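Local atomic coordinates of Rho guanyl nucleotide exchange factor (Rom2), putative (Aspergillus fumigatus Af293, PDB entry 5O51), a protein that probably acts as a guanine-nucleotide exchange factor for Rho-type GTPases, and is represented here by its CNH domain, a seven-bladed beta-propeller. Residues A[241-250]-A[262-273]. Residues are numbered along the deposited sequence; the frame is centred on the assembly and turned at random.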
ATOM      1  N   LEU A 241      13.275  -7.247  -6.623  1.00 40.66           N
ATOM      2  CA  LEU A 241      12.958  -6.148  -7.521  1.00 40.04           C
ATOM      3  C   LEU A 241      12.684  -4.930  -6.701  1.00 37.00           C
ATOM      4  O   LEU A 241      11.742  -4.951  -5.888  1.00 43.61           O
ATOM      5  CB  LEU A 241      11.755  -6.445  -8.389  1.00 39.86           C
ATOM      6  CG  LEU A 241      11.266  -5.281  -9.318  1.00 39.83           C
ATOM      7  CD1 LEU A 241      12.341  -4.935 -10.333  1.00 40.39           C
ATOM      8  CD2 LEU A 241      10.015  -5.681 -10.052  1.00 40.20           C
ATOM      9  N   LEU A 242      13.509  -3.896  -6.894  1.00 34.97           N
ATOM     10  CA  LEU A 242      13.424  -2.627  -6.179  1.00 39.05           C
ATOM     11  C   LEU A 242      12.788  -1.569  -7.071  1.00 36.48           C
ATOM     12  O   LEU A 242      13.214  -1.390  -8.226  1.00 35.82           O
ATOM     13  CB  LEU A 242      14.819  -2.207  -5.776  1.00 42.57           C
ATOM     14  CG  LEU A 242      15.552  -3.139  -4.762  1.00 46.72           C
ATOM     15  CD1 LEU A 242      16.913  -2.500  -4.455  1.00 49.38           C
ATOM     16  CD2 LEU A 242      14.864  -3.277  -3.417  1.00 51.29           C
ATOM     17  N   ASN A 243      11.775  -0.891  -6.553  1.00 34.19           N
ATOM     18  CA  ASN A 243      10.955   0.060  -7.320  1.00 36.27           C
ATOM     19  C   ASN A 243      10.945   1.427  -6.612  1.00 35.99           C
ATOM     20  O   ASN A 243      10.500   1.572  -5.452  1.00 42.06           O
ATOM     21  CB  ASN A 243       9.510  -0.417  -7.535  1.00 34.36           C
ATOM     22  CG  ASN A 243       9.418  -1.761  -8.243  1.00 39.72           C
ATOM     23  OD1 ASN A 243       9.600  -1.895  -9.457  1.00 37.48           O
ATOM     24  ND2 ASN A 243       9.086  -2.785  -7.476  1.00 42.21           N
ATOM     25  N   TYR A 244      11.515   2.402  -7.293  1.00 33.58           N
ATOM     26  CA  TYR A 244      11.530   3.793  -6.840  1.00 35.08           C
ATOM     27  C   TYR A 244      10.779   4.677  -7.875  1.00 35.22           C
ATOM     28  O   TYR A 244      10.501   4.239  -9.021  1.00 35.33           O
ATOM     29  CB  TYR A 244      12.949   4.301  -6.726  1.00 37.77           C
ATOM     30  CG  TYR A 244      14.043   3.494  -5.975  1.00 35.77           C
ATOM     31  CD1 TYR A 244      14.461   2.287  -6.428  1.00 36.98           C
ATOM     32  CD2 TYR A 244      14.731   4.059  -4.902  1.00 39.04           C
ATOM     33  CE1 TYR A 244      15.467   1.589  -5.800  1.00 39.78           C
ATOM     34  CE2 TYR A 244      15.747   3.374  -4.252  1.00 42.13           C
ATOM     35  CZ  TYR A 244      16.139   2.142  -4.734  1.00 41.29           C
ATOM     36  OH  TYR A 244      17.178   1.383  -4.169  1.00 44.81           O
ATOM     37  N   SER A 245      10.440   5.919  -7.496  1.00 35.83           N
ATOM     38  CA  SER A 245       9.696   6.779  -8.398  1.00 37.01           C
ATOM     39  C   SER A 245      10.461   6.987  -9.704  1.00 37.16           C
ATOM     40  O   SER A 245       9.846   7.199 -10.724  1.00 36.99           O
ATOM     41  CB  SER A 245       9.326   8.130  -7.777  1.00 40.43           C
ATOM     42  OG  SER A 245      10.524   8.870  -7.475  1.00 42.12           O
ATOM     43  N   ASP A 246      11.790   6.892  -9.710  1.00 36.52           N
ATOM     44  CA  ASP A 246      12.541   7.182 -10.926  1.00 38.41           C
ATOM     45  C   ASP A 246      12.948   5.971 -11.752  1.00 39.15           C
ATOM     46  O   ASP A 246      13.138   6.082 -12.970  1.00 35.13           O
ATOM     47  CB  ASP A 246      13.779   8.043 -10.597  1.00 41.86           C
ATOM     48  CG  ASP A 246      13.408   9.502 -10.231  1.00 45.97           C
ATOM     49  OD1 ASP A 246      12.486  10.107 -10.835  1.00 45.88           O
ATOM     50  OD2 ASP A 246      14.005  10.018  -9.286  1.00 55.39           O
ATOM     51  N   PHE A 247      13.075   4.815 -11.108  1.00 34.83           N
ATOM     52  CA  PHE A 247      13.633   3.677 -11.770  1.00 34.85           C
ATOM     53  C   PHE A 247      13.330   2.413 -11.051  1.00 32.02           C
ATOM     54  O   PHE A 247      12.996   2.443  -9.891  1.00 34.20           O
ATOM     55  CB  PHE A 247      15.162   3.816 -11.953  1.00 40.39           C
ATOM     56  CG  PHE A 247      15.858   4.559 -10.837  1.00 42.35           C
ATOM     57  CD1 PHE A 247      15.926   4.028  -9.565  1.00 38.66           C
ATOM     58  CD2 PHE A 247      16.513   5.771 -11.097  1.00 41.84           C
ATOM     59  CE1 PHE A 247      16.544   4.743  -8.532  1.00 46.86           C
ATOM     60  CE2 PHE A 247      17.167   6.473 -10.100  1.00 43.85           C
ATOM     61  CZ  PHE A 247      17.180   5.967  -8.809  1.00 46.65           C
ATOM     62  N   SER A 248      13.463   1.294 -11.774  1.00 34.36           N
ATOM     63  CA  SER A 248      13.400  -0.024 -11.183  1.00 34.11           C
ATOM     64  C   SER A 248      14.586  -0.839 -11.595  1.00 36.36           C
ATOM     65  O   SER A 248      15.036  -0.723 -12.731  1.00 36.64           O
ATOM     66  CB  SER A 248      12.074  -0.744 -11.525  1.00 34.62           C
ATOM     67  OG  SER A 248      11.017  -0.145 -10.804  1.00 34.84           O
ATOM     68  N   PHE A 249      15.070  -1.696 -10.665  1.00 38.17           N
ATOM     69  CA  PHE A 249      16.086  -2.670 -11.013  1.00 39.19           C
ATOM     70  C   PHE A 249      16.173  -3.828  -9.994  1.00 40.37           C
ATOM     71  O   PHE A 249      15.572  -3.804  -8.898  1.00 37.94           O
ATOM     72  CB  PHE A 249      17.430  -1.958 -11.120  1.00 40.81           C
ATOM     73  CG  PHE A 249      17.829  -1.286  -9.842  1.00 38.99           C
ATOM     74  CD1 PHE A 249      17.404  -0.017  -9.560  1.00 39.00           C
ATOM     75  CD2 PHE A 249      18.549  -1.992  -8.894  1.00 37.91           C
ATOM     76  CE1 PHE A 249      17.701   0.570  -8.348  1.00 37.58           C
ATOM     77  CE2 PHE A 249      18.884  -1.411  -7.705  1.00 39.18           C
ATOM     78  CZ  PHE A 249      18.481  -0.121  -7.438  1.00 41.51           C
ATOM     79  N   PHE A 250      16.961  -4.843 -10.346  1.00 40.81           N
ATOM     80  CA  PHE A 250      17.098  -6.035  -9.458  1.00 42.93           C
ATOM     81  C   PHE A 250      18.368  -6.004  -8.570  1.00 42.49           C
ATOM     82  O   PHE A 250      19.454  -5.571  -9.030  1.00 42.27           O
ATOM     83  CB  PHE A 250      17.160  -7.278 -10.304  1.00 37.38           C
ATOM     84  CG  PHE A 250      15.911  -7.626 -10.974  1.00 44.78           C
ATOM     85  CD1 PHE A 250      14.940  -8.358 -10.304  1.00 42.85           C
ATOM     86  CD2 PHE A 250      15.716  -7.311 -12.323  1.00 46.50           C
ATOM     87  CE1 PHE A 250      13.757  -8.675 -10.924  1.00 41.45           C
ATOM     88  CE2 PHE A 250      14.552  -7.663 -12.947  1.00 45.24           C
ATOM     89  CZ  PHE A 250      13.564  -8.334 -12.252  1.00 44.39           C
ATOM     90  N   TRP A 262      19.938  -4.716 -17.070  1.00 48.23           N
ATOM     91  CA  TRP A 262      18.460  -4.578 -17.013  1.00 45.94           C
ATOM     92  C   TRP A 262      18.161  -3.415 -16.149  1.00 39.76           C
ATOM     93  O   TRP A 262      18.589  -3.367 -14.992  1.00 38.51           O
ATOM     94  CB  TRP A 262      17.809  -5.848 -16.416  1.00 45.07           C
ATOM     95  CG  TRP A 262      16.299  -5.995 -16.570  1.00 40.54           C
ATOM     96  CD1 TRP A 262      15.650  -6.754 -17.490  1.00 38.81           C
ATOM     97  CD2 TRP A 262      15.267  -5.405 -15.742  1.00 36.99           C
ATOM     98  NE1 TRP A 262      14.310  -6.700 -17.272  1.00 42.21           N
ATOM     99  CE2 TRP A 262      14.055  -5.860 -16.215  1.00 38.46           C
ATOM    100  CE3 TRP A 262      15.276  -4.541 -14.647  1.00 41.65           C
ATOM    101  CZ2 TRP A 262      12.837  -5.446 -15.674  1.00 39.82           C
ATOM    102  CZ3 TRP A 262      14.051  -4.151 -14.084  1.00 38.90           C
ATOM    103  CH2 TRP A 262      12.862  -4.596 -14.606  1.00 38.59           C
ATOM    104  N   LYS A 263      17.422  -2.462 -16.711  1.00 39.29           N
ATOM    105  CA  LYS A 263      17.037  -1.256 -15.986  1.00 38.87           C
ATOM    106  C   LYS A 263      15.793  -0.598 -16.668  1.00 41.27           C
ATOM    107  O   LYS A 263      15.760  -0.448 -17.921  1.00 43.46           O
ATOM    108  CB  LYS A 263      18.192  -0.243 -16.028  1.00 44.84           C
ATOM    109  CG  LYS A 263      17.968   1.044 -15.243  1.00 38.89           C
ATOM    110  CD  LYS A 263      18.987   2.130 -15.530  1.00 40.82           C
ATOM    111  CE  LYS A 263      18.601   3.407 -14.784  1.00 41.99           C
ATOM    112  NZ  LYS A 263      19.329   4.597 -15.247  1.00 45.28           N
ATOM    113  N   ILE A 264      14.833  -0.145 -15.841  1.00 39.52           N
ATOM    114  CA  ILE A 264      13.673   0.659 -16.312  1.00 32.86           C
ATOM    115  C   ILE A 264      13.808   2.019 -15.693  1.00 31.82           C
ATOM    116  O   ILE A 264      14.068   2.144 -14.496  1.00 35.24           O
ATOM    117  CB  ILE A 264      12.305   0.041 -15.863  1.00 34.79           C
ATOM    118  CG1 ILE A 264      12.063  -1.299 -16.554  1.00 37.82           C
ATOM    119  CG2 ILE A 264      11.132   0.988 -16.070  1.00 34.17           C
ATOM    120  CD1 ILE A 264      11.060  -2.162 -15.865  1.00 38.63           C
ATOM    121  N   SER A 265      13.620   3.038 -16.509  1.00 34.95           N
ATOM    122  CA  SER A 265      13.429   4.399 -16.033  1.00 34.73           C
ATOM    123  C   SER A 265      11.978   4.750 -16.334  1.00 33.03           C
ATOM    124  O   SER A 265      11.583   4.727 -17.509  1.00 30.47           O
ATOM    125  CB  SER A 265      14.387   5.386 -16.772  1.00 34.51           C
ATOM    126  OG  SER A 265      15.662   5.432 -16.084  1.00 37.82           O
ATOM    127  N   TRP A 266      11.211   5.143 -15.321  1.00 35.34           N
ATOM    128  CA  TRP A 266       9.740   5.392 -15.528  1.00 30.96           C
ATOM    129  C   TRP A 266       9.510   6.727 -16.231  1.00 34.95           C
ATOM    130  O   TRP A 266      10.230   7.726 -15.984  1.00 35.19           O
ATOM    131  CB  TRP A 266       9.004   5.274 -14.158  1.00 29.78           C
ATOM    132  CG  TRP A 266       9.145   3.881 -13.556  1.00 30.26           C
ATOM    133  CD1 TRP A 266       9.926   3.532 -12.536  1.00 33.80           C
ATOM    134  CD2 TRP A 266       8.544   2.673 -14.034  1.00 27.95           C
ATOM    135  NE1 TRP A 266       9.862   2.165 -12.310  1.00 30.26           N
ATOM    136  CE2 TRP A 266       9.016   1.619 -13.229  1.00 29.06           C
ATOM    137  CE3 TRP A 266       7.630   2.379 -15.086  1.00 31.53           C
ATOM    138  CZ2 TRP A 266       8.612   0.280 -13.401  1.00 30.47           C
ATOM    139  CZ3 TRP A 266       7.194   1.043 -15.257  1.00 32.49           C
ATOM    140  CH2 TRP A 266       7.698  -0.004 -14.412  1.00 29.46           C
ATOM    141  N   GLU A 267       8.538   6.751 -17.137  1.00 31.76           N
ATOM    142  CA  GLU A 267       8.126   8.011 -17.791  1.00 34.14           C
ATOM    143  C   GLU A 267       7.589   9.037 -16.890  1.00 35.84           C
ATOM    144  O   GLU A 267       7.887  10.186 -17.103  1.00 37.05           O
ATOM    145  CB  GLU A 267       7.191   7.780 -18.987  1.00 34.89           C
ATOM    146  CG  GLU A 267       7.860   6.852 -20.039  1.00 37.24           C
ATOM    147  CD  GLU A 267       7.103   6.806 -21.348  1.00 41.57           C
ATOM    148  OE1 GLU A 267       6.174   7.628 -21.572  1.00 41.11           O
ATOM    149  OE2 GLU A 267       7.472   5.978 -22.170  1.00 41.37           O
ATOM    150  N   GLY A 268       6.846   8.652 -15.854  1.00 34.63           N
ATOM    151  CA  GLY A 268       6.252   9.619 -14.899  1.00 36.65           C
ATOM    152  C   GLY A 268       6.931   9.597 -13.536  1.00 34.95           C
ATOM    153  O   GLY A 268       8.106   9.276 -13.431  1.00 35.85           O
ATOM    154  N   ASN A 269       6.174   9.952 -12.510  1.00 36.45           N
ATOM    155  CA  ASN A 269       6.602   9.883 -11.097  1.00 35.58           C
ATOM    156  C   ASN A 269       5.695   8.935 -10.312  1.00 35.69           C
ATOM    157  O   ASN A 269       4.847   9.353  -9.557  1.00 34.76           O
ATOM    158  CB  ASN A 269       6.680  11.305 -10.507  1.00 37.77           C
ATOM    159  CG  ASN A 269       7.831  12.120 -11.176  1.00 42.92           C
ATOM    160  OD1 ASN A 269       9.002  11.826 -10.960  1.00 46.07           O
ATOM    161  ND2 ASN A 269       7.492  12.987 -12.103  1.00 44.94           N
ATOM    162  N   PRO A 270       5.846   7.620 -10.541  1.00 36.66           N
ATOM    163  CA  PRO A 270       4.883   6.664  -9.931  1.00 33.45           C
ATOM    164  C   PRO A 270       4.930   6.696  -8.401  1.00 37.48           C
ATOM    165  O   PRO A 270       5.994   6.891  -7.815  1.00 34.44           O
ATOM    166  CB  PRO A 270       5.293   5.293 -10.515  1.00 36.83           C
ATOM    167  CG  PRO A 270       6.707   5.507 -11.157  1.00 35.09           C
ATOM    168  CD  PRO A 270       6.733   6.977 -11.520  1.00 36.45           C
ATOM    169  N   ASN A 271       3.764   6.561  -7.779  1.00 33.37           N
ATOM    170  CA  ASN A 271       3.653   6.527  -6.311  1.00 32.09           C
ATOM    171  C   ASN A 271       3.222   5.104  -5.854  1.00 32.15           C
ATOM    172  O   ASN A 271       3.035   4.885  -4.672  1.00 33.62           O
ATOM    173  CB  ASN A 271       2.672   7.629  -5.790  1.00 32.31           C
ATOM    174  CG  ASN A 271       1.291   7.556  -6.441  1.00 37.11           C
ATOM    175  OD1 ASN A 271       0.761   6.469  -6.656  1.00 37.24           O
ATOM    176  ND2 ASN A 271       0.695   8.696  -6.736  1.00 38.31           N
ATOM    177  N   ALA A 272       3.003   4.161  -6.777  1.00 30.80           N
ATOM    178  CA  ALA A 272       2.637   2.774  -6.376  1.00 32.91           C
ATOM    179  C   ALA A 272       2.969   1.792  -7.475  1.00 34.46           C
ATOM    180  O   ALA A 272       3.066   2.202  -8.666  1.00 33.35           O
ATOM    181  CB  ALA A 272       1.148   2.710  -5.976  1.00 33.92           C
ATOM    182  N   PHE A 273       3.133   0.516  -7.094  1.00 32.12           N
ATOM    183  CA  PHE A 273       3.542  -0.520  -8.014  1.00 30.33           C
ATOM    184  C   PHE A 273       2.773  -1.815  -7.740  1.00 35.94           C
ATOM    185  O   PHE A 273       2.417  -2.081  -6.623  1.00 34.16           O
ATOM    186  CB  PHE A 273       5.068  -0.823  -7.829  1.00 36.91           C
ATOM    187  CG  PHE A 273       5.979   0.281  -8.311  1.00 34.47           C
ATOM    188  CD1 PHE A 273       6.286   1.348  -7.496  1.00 34.41           C
ATOM    189  CD2 PHE A 273       6.442   0.285  -9.595  1.00 37.34           C
ATOM    190  CE1 PHE A 273       7.096   2.380  -7.951  1.00 33.06           C
ATOM    191  CE2 PHE A 273       7.238   1.309 -10.077  1.00 31.74           C
ATOM    192  CZ  PHE A 273       7.560   2.355  -9.252  1.00 32.84           C
TER
HETATM  193  O   HOH W   1      10.352  11.243  -8.607  1.00 56.11           O
HETATM  194  O   HOH W   2      12.456   8.170 -14.696  1.00 34.63           O
HETATM  195  O   HOH W   3      18.823  -4.855 -12.919  1.00 37.12           O
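Ser248 and Ile264 form an antiparallel hydrogen-bonded pair: Ser248 N lies 2.9 Å from Ile264 O, and Ile264 N gives a nearly straight bond (177°) back to Ser248 O. This pairing adds the short outer strand 264-265 to the hairpin of strands 239-244 and 247-251. Just beyond the strand, Trp266 N bonds to Asp246 O, approaching from above its carbonyl plane.

A side-chain relay runs beside them. Trp266 NE1 donates to Ser248 OG at 3.0 Å, with the oxygen in the indole plane. Ser248 OG in turn donates to Asn243 OD1 at 2.6 Å. With chi1 of Ser248 at -72°, OG turns from its own carbonyl carbon and meets both partners.

Aromatic contacts fill much of the remaining interface. Asn243 CB sits over the centre of the Phe273 ring, 3.5 Å from its centroid, in a CH-pi contact. Phe273 CE2 and Ile264 CG2 lie on opposite faces of the Trp266 indole. At the far end, the Phe250 edge meets the Trp262 face, with planes at 59°.

At the turn, one water joins Ser245 OG, Asp246 OD1 and Asn269 OD1.

Phe273 lies in strand 272-276 of the next blade, whose Ala282 also touches Trp266. The buried serine hydroxyl is thus gripped by two bonds, linking three residues where adjacent propeller blades meet.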